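Local coordinates for extracellular solute-binding protein, family 1 (Bifidobacterium longum subsp. infantis, PDB 6FTH) that probably captures human milk oligosaccharides outside the cell and delivers them to an ABC transporter for uptake, at residues Q253-Y258 against T480-G485; G297-A302 against G425-E430; P457-T462 against Q511-I516. All coordinates share one frame; numbering follows the deposited sequence.

Contact 1 of 3, residues Q253-Y258 against T480-G485; sequences QVIKYY and TWMSKG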
loop_
_atom_site.group_PDB
_atom_site.type_symbol
_atom_site.label_atom_id
_atom_site.label_comp_id
_atom_site.label_asym_id
_atom_site.label_seq_id
_atom_site.Cartn_x
_atom_site.Cartn_y
_atom_site.Cartn_z
ATOM N N GLN A 253 2.394 -6.287 -24.294
ATOM C CA GLN A 253 3.399 -7.341 -24.226
ATOM C C GLN A 253 3.291 -8.150 -22.939
ATOM O O GLN A 253 3.477 -9.372 -22.962
ATOM C CB GLN A 253 4.792 -6.746 -24.409
ATOM C CG GLN A 253 5.034 -6.183 -25.834
ATOM C CD GLN A 253 4.498 -7.105 -26.937
ATOM O OE1 GLN A 253 4.747 -8.312 -26.927
ATOM N NE2 GLN A 253 3.724 -6.541 -27.872
ATOM N N VAL A 254 3.009 -7.489 -21.812
ATOM C CA VAL A 254 2.792 -8.217 -20.561
ATOM C C VAL A 254 1.625 -9.181 -20.712
ATOM O O VAL A 254 1.693 -10.345 -20.287
ATOM C CB VAL A 254 2.552 -7.243 -19.402
ATOM C CG1 VAL A 254 2.055 -7.995 -18.180
ATOM C CG2 VAL A 254 3.820 -6.494 -19.095
ATOM N N ILE A 255 0.521 -8.701 -21.294
ATOM C CA ILE A 255 -0.650 -9.551 -21.483
ATOM C C ILE A 255 -0.315 -10.752 -22.368
ATOM O O ILE A 255 -0.698 -11.896 -22.063
ATOM C CB ILE A 255 -1.816 -8.718 -22.043
ATOM C CG1 ILE A 255 -2.353 -7.772 -20.964
ATOM C CG2 ILE A 255 -2.919 -9.657 -22.527
ATOM C CD1 ILE A 255 -3.305 -6.710 -21.462
ATOM N N LYS A 256 0.417 -10.529 -23.459
ATOM C CA LYS A 256 0.754 -11.630 -24.354
ATOM C C LYS A 256 1.653 -12.646 -23.654
ATOM O O LYS A 256 1.500 -13.857 -23.857
ATOM C CB LYS A 256 1.405 -11.093 -25.622
ATOM C CG LYS A 256 0.408 -10.388 -26.540
ATOM C CD LYS A 256 1.066 -9.947 -27.844
ATOM C CE LYS A 256 1.140 -11.085 -28.846
ATOM N NZ LYS A 256 1.554 -10.597 -30.190
ATOM N N TYR A 257 2.591 -12.170 -22.827
ATOM C CA TYR A 257 3.464 -13.078 -22.085
ATOM C C TYR A 257 2.652 -13.927 -21.132
ATOM O O TYR A 257 2.827 -15.155 -21.078
ATOM C CB TYR A 257 4.544 -12.280 -21.347
ATOM C CG TYR A 257 5.548 -13.111 -20.572
ATOM C CD1 TYR A 257 6.441 -13.943 -21.226
ATOM C CD2 TYR A 257 5.620 -13.024 -19.203
ATOM C CE1 TYR A 257 7.362 -14.691 -20.519
ATOM C CE2 TYR A 257 6.542 -13.757 -18.494
ATOM C CZ TYR A 257 7.415 -14.567 -19.158
ATOM O OH TYR A 257 8.332 -15.301 -18.439
ATOM N N TYR A 258 1.757 -13.290 -20.365
ATOM C CA TYR A 258 0.897 -14.055 -19.459
ATOM C C TYR A 258 0.049 -15.051 -20.226
ATOM O O TYR A 258 -0.155 -16.179 -19.765
ATOM C CB TYR A 258 0.008 -13.155 -18.617
ATOM C CG TYR A 258 0.687 -12.654 -17.349
ATOM C CD1 TYR A 258 1.258 -13.544 -16.435
ATOM C CD2 TYR A 258 0.770 -11.295 -17.067
ATOM C CE1 TYR A 258 1.864 -13.085 -15.267
ATOM C CE2 TYR A 258 1.378 -10.839 -15.916
ATOM C CZ TYR A 258 1.927 -11.730 -15.020
ATOM O OH TYR A 258 2.511 -11.286 -13.867
ATOM N N THR A 480 -9.740 -11.522 -20.258
ATOM C CA THR A 480 -10.062 -12.376 -21.404
ATOM C C THR A 480 -8.831 -12.627 -22.265
ATOM O O THR A 480 -8.548 -13.764 -22.658
ATOM C CB THR A 480 -11.186 -11.727 -22.222
ATOM O OG1 THR A 480 -12.361 -11.653 -21.400
ATOM C CG2 THR A 480 -11.466 -12.528 -23.491
ATOM N N TRP A 481 -8.060 -11.572 -22.552
ATOM C CA TRP A 481 -6.891 -11.725 -23.398
ATOM C C TRP A 481 -5.814 -12.570 -22.725
ATOM O O TRP A 481 -5.090 -13.309 -23.403
ATOM C CB TRP A 481 -6.305 -10.356 -23.716
ATOM C CG TRP A 481 -7.116 -9.523 -24.646
ATOM C CD1 TRP A 481 -7.999 -9.955 -25.598
ATOM C CD2 TRP A 481 -7.108 -8.093 -24.718
ATOM N NE1 TRP A 481 -8.531 -8.870 -26.268
ATOM C CE2 TRP A 481 -7.997 -7.718 -25.744
ATOM C CE3 TRP A 481 -6.420 -7.093 -24.020
ATOM C CZ2 TRP A 481 -8.223 -6.385 -26.087
ATOM C CZ3 TRP A 481 -6.647 -5.751 -24.364
ATOM C CH2 TRP A 481 -7.544 -5.415 -25.385
ATOM N N MET A 482 -5.671 -12.455 -21.405
ATOM C CA MET A 482 -4.699 -13.285 -20.704
ATOM C C MET A 482 -5.094 -14.758 -20.759
ATOM O O MET A 482 -4.244 -15.634 -20.987
ATOM C CB MET A 482 -4.582 -12.806 -19.253
ATOM C CG MET A 482 -3.757 -11.504 -19.092
ATOM S SD MET A 482 -3.846 -10.805 -17.441
ATOM C CE MET A 482 -2.977 -12.085 -16.486
ATOM N N SER A 483 -6.381 -15.044 -20.570
ATOM C CA SER A 483 -6.847 -16.427 -20.508
ATOM C C SER A 483 -7.013 -17.033 -21.892
ATOM O O SER A 483 -6.613 -18.182 -22.121
ATOM C CB SER A 483 -8.169 -16.488 -19.764
ATOM O OG SER A 483 -7.989 -16.202 -18.388
ATOM N N LYS A 484 -7.610 -16.289 -22.828
ATOM C CA LYS A 484 -8.067 -16.879 -24.079
ATOM C C LYS A 484 -7.372 -16.348 -25.326
ATOM O O LYS A 484 -7.636 -16.858 -26.422
ATOM C CB LYS A 484 -9.585 -16.694 -24.221
ATOM C CG LYS A 484 -10.396 -17.307 -23.098
ATOM C CD LYS A 484 -11.820 -16.761 -23.097
ATOM C CE LYS A 484 -12.662 -17.344 -21.969
ATOM N NZ LYS A 484 -12.869 -18.815 -22.115
ATOM N N GLY A 485 -6.505 -15.344 -25.208
ATOM C CA GLY A 485 -5.896 -14.745 -26.378
ATOM C C GLY A 485 -6.797 -13.697 -27.019
ATOM O O GLY A 485 -7.834 -13.302 -26.479
#
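Trp481 is the first residue of 480-485 to touch helix 249-263: its CB lies 3.7 Å from CG2 of Ile255. Farther out, the indole presents an edge to the same isoleucine, with CD1 of Ile255 close to the ring plane and 4.0 Å from CE3 of Trp481. Both branches of Ile255 are used, because CG2 stands anti to the backbone N and CG1 anti to the carbonyl carbon (chi1 -71°), so that one methyl reaches the root of the tryptophan and the other its benzo rim. The polar end of Trp481 points elsewhere, NE1 donating to Glu490.

Met482 follows and meets two residues of helix 249-263. Its CG rests 4.0 Å from CG2 of Ile255, the two side chains crossing at about a right angle, whereas Tyr258 runs alongside it in the same direction. A bend at chi3 (67°) brings the methionine methyl against the base of the tyrosine, CE being 3.8 Å from CG of Tyr258. The methyl comes in obliquely, and so does the sulfur, SD lying 5.5 Å from the ring centroid of Tyr258, a Met-aromatic contact. The phenol hydroxyl is bonded to the carbonyl of Pro213. No hydrogen bond joins the two segments; the contact is wholly apolar and buried.

After Lys484 the helix ends, and Gly485 takes a positive phi, where a side chain would press on the preceding carbonyl oxygen.

The short axes approach to 8.2 Å, and the two helices, 249-263 and the C-terminal end of 457-484, run in the same general direction, inclined at -31°. Helix 487-500 borders the pair, its Ile487 touching both Ile255 and Trp481, while helix 173-185 packs against Val254 and Tyr257 of helix 249-263.

Contact 2 of 3, residues G297-A302 against G425-E430; sequences GWSQDA and GDNLLE
Leu428 lays a methyl on the indole of Trp298: CD1 stands 3.9 Å from the centroid of the six-membered ring and only 6° off its normal, a CH-pi contact over the face. The other methyl, CD2, meets the outer rim at CH2 of Trp298 (3.8 Å). With CG of Leu428 anti to its backbone N (chi1 -176°), both methyls reach across to the ring. An alanine at Trp298 would remove the indole, which would probably leave the Leu428 methyls without their aromatic surface and Asp424 without the NE1 donor it now accepts from.

Asn427 makes van der Waals contacts with two residues: its CB lies 3.9 Å from CB of Ser299 and its ND2 3.6 Å from CB of Asp301.

Polar links across the contact pass through water. One water accepts from ND2 of Asn427 and bonds OG of Ser299; a second donates to both OE1 of Gln300 and the backbone O of Asn427. Ser299 is the N-cap residue of helix 300-304, its OG accepting from N of Ala302 at 3.1 Å, so this hydroxyl serves the helix start and the water bridge together.

The contact follows the end of strand 292-297, where the chain turns into helix 300-304, and sets this turn against helix 423-432. Strand 154-158, next to 292-297 in the sheet, touches both segments, His154 meeting Leu428 and Phe156 meeting Gln300.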
loop_
_atom_site.group_PDB
_atom_site.type_symbol
_atom_site.label_atom_id
_atom_site.label_comp_id
_atom_site.label_asym_id
_atom_site.label_seq_id
_atom_site.Cartn_x
_atom_site.Cartn_y
_atom_site.Cartn_z
ATOM N N GLY A 297 4.075 -10.723 -3.552
ATOM C CA GLY A 297 3.579 -10.549 -2.204
ATOM C C GLY A 297 4.361 -9.527 -1.414
ATOM O O GLY A 297 5.182 -8.778 -1.954
ATOM N N TRP A 298 4.092 -9.516 -0.102
ATOM C CA TRP A 298 4.606 -8.546 0.867
ATOM C C TRP A 298 5.906 -9.003 1.509
ATOM O O TRP A 298 6.881 -8.245 1.546
ATOM C CB TRP A 298 3.539 -8.369 1.959
ATOM C CG TRP A 298 3.923 -7.564 3.154
ATOM C CD1 TRP A 298 4.358 -8.047 4.361
ATOM C CD2 TRP A 298 3.874 -6.146 3.287
ATOM N NE1 TRP A 298 4.594 -7.005 5.234
ATOM C CE2 TRP A 298 4.305 -5.827 4.593
ATOM C CE3 TRP A 298 3.514 -5.108 2.426
ATOM C CZ2 TRP A 298 4.352 -4.522 5.071
ATOM C CZ3 TRP A 298 3.576 -3.803 2.908
ATOM C CH2 TRP A 298 3.998 -3.527 4.204
ATOM N N SER A 299 5.937 -10.235 2.027
ATOM C CA SER A 299 7.135 -10.807 2.641
ATOM C C SER A 299 7.034 -12.324 2.547
ATOM O O SER A 299 5.940 -12.870 2.397
ATOM C CB SER A 299 7.277 -10.390 4.106
ATOM O OG SER A 299 6.302 -11.055 4.880
ATOM N N GLN A 300 8.185 -12.996 2.632
ATOM C CA GLN A 300 8.149 -14.459 2.587
ATOM C C GLN A 300 7.300 -15.018 3.712
ATOM O O GLN A 300 6.531 -15.960 3.504
ATOM C CB GLN A 300 9.542 -15.058 2.575
ATOM C CG GLN A 300 10.390 -14.601 1.421
ATOM C CD GLN A 300 11.301 -13.465 1.820
ATOM O OE1 GLN A 300 10.844 -12.366 2.138
ATOM N NE2 GLN A 300 12.610 -13.722 1.821
ATOM N N ASP A 301 7.380 -14.429 4.908
ATOM C CA ASP A 301 6.563 -14.943 6.002
ATOM C C ASP A 301 5.080 -14.801 5.701
ATOM O O ASP A 301 4.299 -15.734 5.915
ATOM C CB ASP A 301 6.900 -14.242 7.318
ATOM C CG ASP A 301 6.156 -14.863 8.492
ATOM O OD1 ASP A 301 6.620 -15.907 9.012
ATOM O OD2 ASP A 301 5.085 -14.345 8.857
ATOM N N ALA A 302 4.651 -13.624 5.235
ATOM C CA ALA A 302 3.233 -13.410 4.997
ATOM C C ALA A 302 2.724 -14.302 3.873
ATOM O O ALA A 302 1.590 -14.788 3.926
ATOM C CB ALA A 302 2.965 -11.946 4.649
ATOM N N GLY A 425 8.076 -5.277 10.194
ATOM C CA GLY A 425 9.015 -4.323 9.624
ATOM C C GLY A 425 10.345 -4.952 9.240
ATOM O O GLY A 425 10.909 -4.654 8.178
ATOM N N ASP A 426 10.874 -5.835 10.098
ATOM C CA ASP A 426 12.123 -6.521 9.781
ATOM C C ASP A 426 11.960 -7.337 8.503
ATOM O O ASP A 426 12.854 -7.346 7.640
ATOM C CB ASP A 426 12.517 -7.465 10.923
ATOM C CG ASP A 426 12.874 -6.748 12.212
ATOM O OD1 ASP A 426 13.089 -5.506 12.246
ATOM O OD2 ASP A 426 12.955 -7.499 13.223
ATOM N N ASN A 427 10.832 -8.043 8.380
ATOM C CA ASN A 427 10.570 -8.867 7.210
ATOM C C ASN A 427 10.481 -8.011 5.957
ATOM O O ASN A 427 11.057 -8.358 4.926
ATOM C CB ASN A 427 9.274 -9.639 7.399
ATOM C CG ASN A 427 9.405 -10.791 8.410
ATOM O OD1 ASN A 427 10.497 -11.240 8.732
ATOM N ND2 ASN A 427 8.284 -11.271 8.865
ATOM N N LEU A 428 9.800 -6.869 6.040
ATOM C CA LEU A 428 9.689 -6.004 4.868
ATOM C C LEU A 428 11.044 -5.422 4.478
ATOM O O LEU A 428 11.405 -5.393 3.289
ATOM C CB LEU A 428 8.676 -4.888 5.130
ATOM C CG LEU A 428 8.480 -4.024 3.882
ATOM C CD1 LEU A 428 7.755 -4.782 2.818
ATOM C CD2 LEU A 428 7.736 -2.735 4.239
ATOM N N LEU A 429 11.806 -4.944 5.457
ATOM C CA LEU A 429 13.148 -4.436 5.190
ATOM C C LEU A 429 13.979 -5.463 4.425
ATOM O O LEU A 429 14.630 -5.142 3.416
ATOM C CB LEU A 429 13.827 -4.133 6.529
ATOM C CG LEU A 429 14.434 -2.788 6.930
ATOM C CD1 LEU A 429 15.605 -3.051 7.901
ATOM C CD2 LEU A 429 14.863 -1.897 5.786
ATOM N N GLU A 430 13.949 -6.718 4.883
ATOM C CA GLU A 430 14.711 -7.772 4.231
ATOM C C GLU A 430 14.184 -8.038 2.826
ATOM O O GLU A 430 14.969 -8.203 1.878
ATOM C CB GLU A 430 14.657 -9.044 5.081
ATOM C CG GLU A 430 15.504 -8.944 6.320
ATOM C CD GLU A 430 16.978 -8.825 6.000
ATOM O OE1 GLU A 430 17.469 -9.597 5.145
ATOM O OE2 GLU A 430 17.646 -7.952 6.594
HETATM O O HOH W 1 5.815 -10.072 7.441
HETATM O O HOH W 2 11.378 -11.070 4.531
#

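Contact 3 of 3, residues P457-T462 against Q511-I516; sequences PTDSNT and QKWYDI
One carboxylate oxygen, OD2 of Asp459, takes two donors from helix 503-518. NE1 of Trp513 gives it a hydrogen bond of 2.7 Å, bent to 154° at the proton, and NZ of Lys512 forms a salt bridge of the same length, 2.7 Å, to this OD2. The donors use different lone pairs: the indole comes to the anti side, away from OD1, and the ammonium to the syn side. The carboxylate stands steeply to the indole, their planes 75° apart, with OD2 near the ring edge but tilted somewhat out of its plane. One bond on each lone pair should restrict rotation of the carboxylate, and the lysine's positive charge would be expected to favour its ionised form.

Lys512 reaches OD2 by an extended chain with a single bend, at chi3 (71°), which brings NZ in beside the indole N-H. Between the two helices 457-484 and 503-518, the contact is thus made by side chains spanning a wide gap, the nearest CA atoms, those of Asp459 and Trp513, being 9.4 Å apart. Helix 487-500 lies between them in the chain, and the three succeed one another in the helical C-terminal region of this family 1 extracellular solute-binding protein.

Behind the first shell, CD1 of Ile516 lies 3.5 Å above one face of the Trp513 ring, offset toward its rim. Val453 and Pro455, in the loop leading into helix 457-484, also touch Trp513. Asp456 in turn accepts through OD1 from the backbone N of Asp459, fixing the first turn from which the carboxylate projects.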
loop_
_atom_site.group_PDB
_atom_site.type_symbol
_atom_site.label_atom_id
_atom_site.label_comp_id
_atom_site.label_asym_id
_atom_site.label_seq_id
_atom_site.Cartn_x
_atom_site.Cartn_y
_atom_site.Cartn_z
ATOM N N PRO A 457 -10.904 18.947 -6.287
ATOM C CA PRO A 457 -12.160 18.193 -6.266
ATOM C C PRO A 457 -12.805 18.046 -7.616
ATOM O O PRO A 457 -13.275 16.953 -7.939
ATOM C CB PRO A 457 -13.043 18.987 -5.286
ATOM C CG PRO A 457 -12.107 19.760 -4.471
ATOM C CD PRO A 457 -10.936 20.083 -5.346
ATOM N N THR A 458 -12.798 19.100 -8.444
ATOM C CA THR A 458 -13.425 19.007 -9.754
ATOM C C THR A 458 -12.708 17.976 -10.611
ATOM O O THR A 458 -13.334 17.130 -11.261
ATOM C CB THR A 458 -13.392 20.379 -10.438
ATOM O OG1 THR A 458 -14.186 21.318 -9.701
ATOM C CG2 THR A 458 -13.938 20.291 -11.850
ATOM N N ASP A 459 -11.376 18.047 -10.637
ATOM C CA ASP A 459 -10.634 17.116 -11.467
ATOM C C ASP A 459 -10.683 15.704 -10.896
ATOM O O ASP A 459 -10.714 14.736 -11.662
ATOM C CB ASP A 459 -9.189 17.580 -11.637
ATOM C CG ASP A 459 -9.045 18.702 -12.651
ATOM O OD1 ASP A 459 -10.029 19.067 -13.335
ATOM O OD2 ASP A 459 -7.929 19.217 -12.734
ATOM N N SER A 460 -10.706 15.573 -9.564
ATOM C CA SER A 460 -10.867 14.256 -8.951
ATOM C C SER A 460 -12.173 13.603 -9.373
ATOM O O SER A 460 -12.203 12.414 -9.704
ATOM C CB SER A 460 -10.790 14.381 -7.432
ATOM O OG SER A 460 -9.478 14.699 -7.022
ATOM N N ASN A 461 -13.262 14.370 -9.405
ATOM C CA ASN A 461 -14.533 13.806 -9.828
ATOM C C ASN A 461 -14.504 13.413 -11.304
ATOM O O ASN A 461 -15.032 12.365 -11.687
ATOM C CB ASN A 461 -15.673 14.778 -9.505
ATOM C CG ASN A 461 -15.909 14.912 -7.996
ATOM O OD1 ASN A 461 -15.626 14.003 -7.227
ATOM N ND2 ASN A 461 -16.426 16.057 -7.584
ATOM N N THR A 462 -13.869 14.220 -12.154
ATOM C CA THR A 462 -13.730 13.812 -13.548
ATOM C C THR A 462 -12.955 12.510 -13.662
ATOM O O THR A 462 -13.366 11.589 -14.374
ATOM C CB THR A 462 -13.024 14.901 -14.350
ATOM O OG1 THR A 462 -13.845 16.082 -14.353
ATOM C CG2 THR A 462 -12.781 14.436 -15.778
ATOM N N GLN A 511 -1.164 14.929 -15.841
ATOM C CA GLN A 511 0.007 15.725 -16.203
ATOM C C GLN A 511 -0.045 17.096 -15.549
ATOM O O GLN A 511 0.972 17.607 -15.065
ATOM C CB GLN A 511 0.120 15.885 -17.713
ATOM C CG GLN A 511 1.326 16.711 -18.151
ATOM C CD GLN A 511 2.626 15.917 -18.143
ATOM O OE1 GLN A 511 2.800 14.990 -18.940
ATOM N NE2 GLN A 511 3.556 16.307 -17.274
ATOM N N LYS A 512 -1.212 17.730 -15.568
ATOM C CA LYS A 512 -1.346 19.067 -14.997
ATOM C C LYS A 512 -0.995 19.074 -13.519
ATOM O O LYS A 512 -0.218 19.913 -13.060
ATOM C CB LYS A 512 -2.774 19.569 -15.201
ATOM C CG LYS A 512 -3.012 20.951 -14.603
ATOM C CD LYS A 512 -4.399 21.453 -14.864
ATOM C CE LYS A 512 -5.401 20.698 -14.054
ATOM N NZ LYS A 512 -6.803 21.230 -14.194
ATOM N N TRP A 513 -1.583 18.168 -12.745
ATOM C CA TRP A 513 -1.321 18.185 -11.304
ATOM C C TRP A 513 0.094 17.719 -10.997
ATOM O O TRP A 513 0.749 18.248 -10.091
ATOM C CB TRP A 513 -2.355 17.346 -10.573
ATOM C CG TRP A 513 -3.681 18.031 -10.594
ATOM C CD1 TRP A 513 -4.759 17.710 -11.365
ATOM C CD2 TRP A 513 -4.025 19.234 -9.901
ATOM N NE1 TRP A 513 -5.772 18.634 -11.177
ATOM C CE2 TRP A 513 -5.336 19.583 -10.295
ATOM C CE3 TRP A 513 -3.350 20.056 -8.991
ATOM C CZ2 TRP A 513 -6.000 20.697 -9.772
ATOM C CZ3 TRP A 513 -4.010 21.170 -8.479
ATOM C CH2 TRP A 513 -5.323 21.478 -8.877
ATOM N N TYR A 514 0.593 16.745 -11.758
ATOM C CA TYR A 514 1.993 16.373 -11.620
ATOM C C TYR A 514 2.898 17.588 -11.809
ATOM O O TYR A 514 3.836 17.813 -11.034
ATOM C CB TYR A 514 2.293 15.286 -12.636
ATOM C CG TYR A 514 3.733 14.918 -12.771
ATOM C CD1 TYR A 514 4.324 13.959 -11.941
ATOM C CD2 TYR A 514 4.503 15.497 -13.753
ATOM C CE1 TYR A 514 5.667 13.607 -12.083
ATOM C CE2 TYR A 514 5.830 15.150 -13.912
ATOM C CZ TYR A 514 6.415 14.198 -13.076
ATOM O OH TYR A 514 7.757 13.877 -13.253
ATOM N N ASP A 515 2.629 18.385 -12.834
ATOM C CA ASP A 515 3.435 19.582 -13.088
ATOM C C ASP A 515 3.307 20.588 -11.944
ATOM O O ASP A 515 4.308 21.136 -11.473
ATOM C CB ASP A 515 3.018 20.219 -14.417
ATOM C CG ASP A 515 3.435 19.412 -15.619
ATOM O OD1 ASP A 515 4.263 18.489 -15.484
ATOM O OD2 ASP A 515 2.932 19.705 -16.717
ATOM N N ILE A 516 2.081 20.845 -11.486
ATOM C CA ILE A 516 1.861 21.797 -10.388
ATOM C C ILE A 516 2.688 21.403 -9.168
ATOM O O ILE A 516 3.338 22.248 -8.535
ATOM C CB ILE A 516 0.361 21.885 -10.053
ATOM C CG1 ILE A 516 -0.383 22.663 -11.151
ATOM C CG2 ILE A 516 0.136 22.521 -8.682
ATOM C CD1 ILE A 516 -1.905 22.590 -11.042
#

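Contacts 1 and 3 share helix 457-484: contact 3 uses its N-terminal turn and contact 1 its C-terminal end, their centres 32 Å apart. Along the chain their segments alternate, so the same long helix is tied first to helix 503-518 and later to the earlier helix 249-263. Contact 2 is nested inside the loop closed by contact 1, with centres 29 Å apart, and closes before contact 3 opens; it lies across the chain's centre from contact 3, 34 Å away. None touches another. Contacts 1 and 2 tie later segments back to earlier parts of the chain, whereas contact 3 joins two helices of the C-terminal region, consistent with the interwoven chain path of solute-binding proteins.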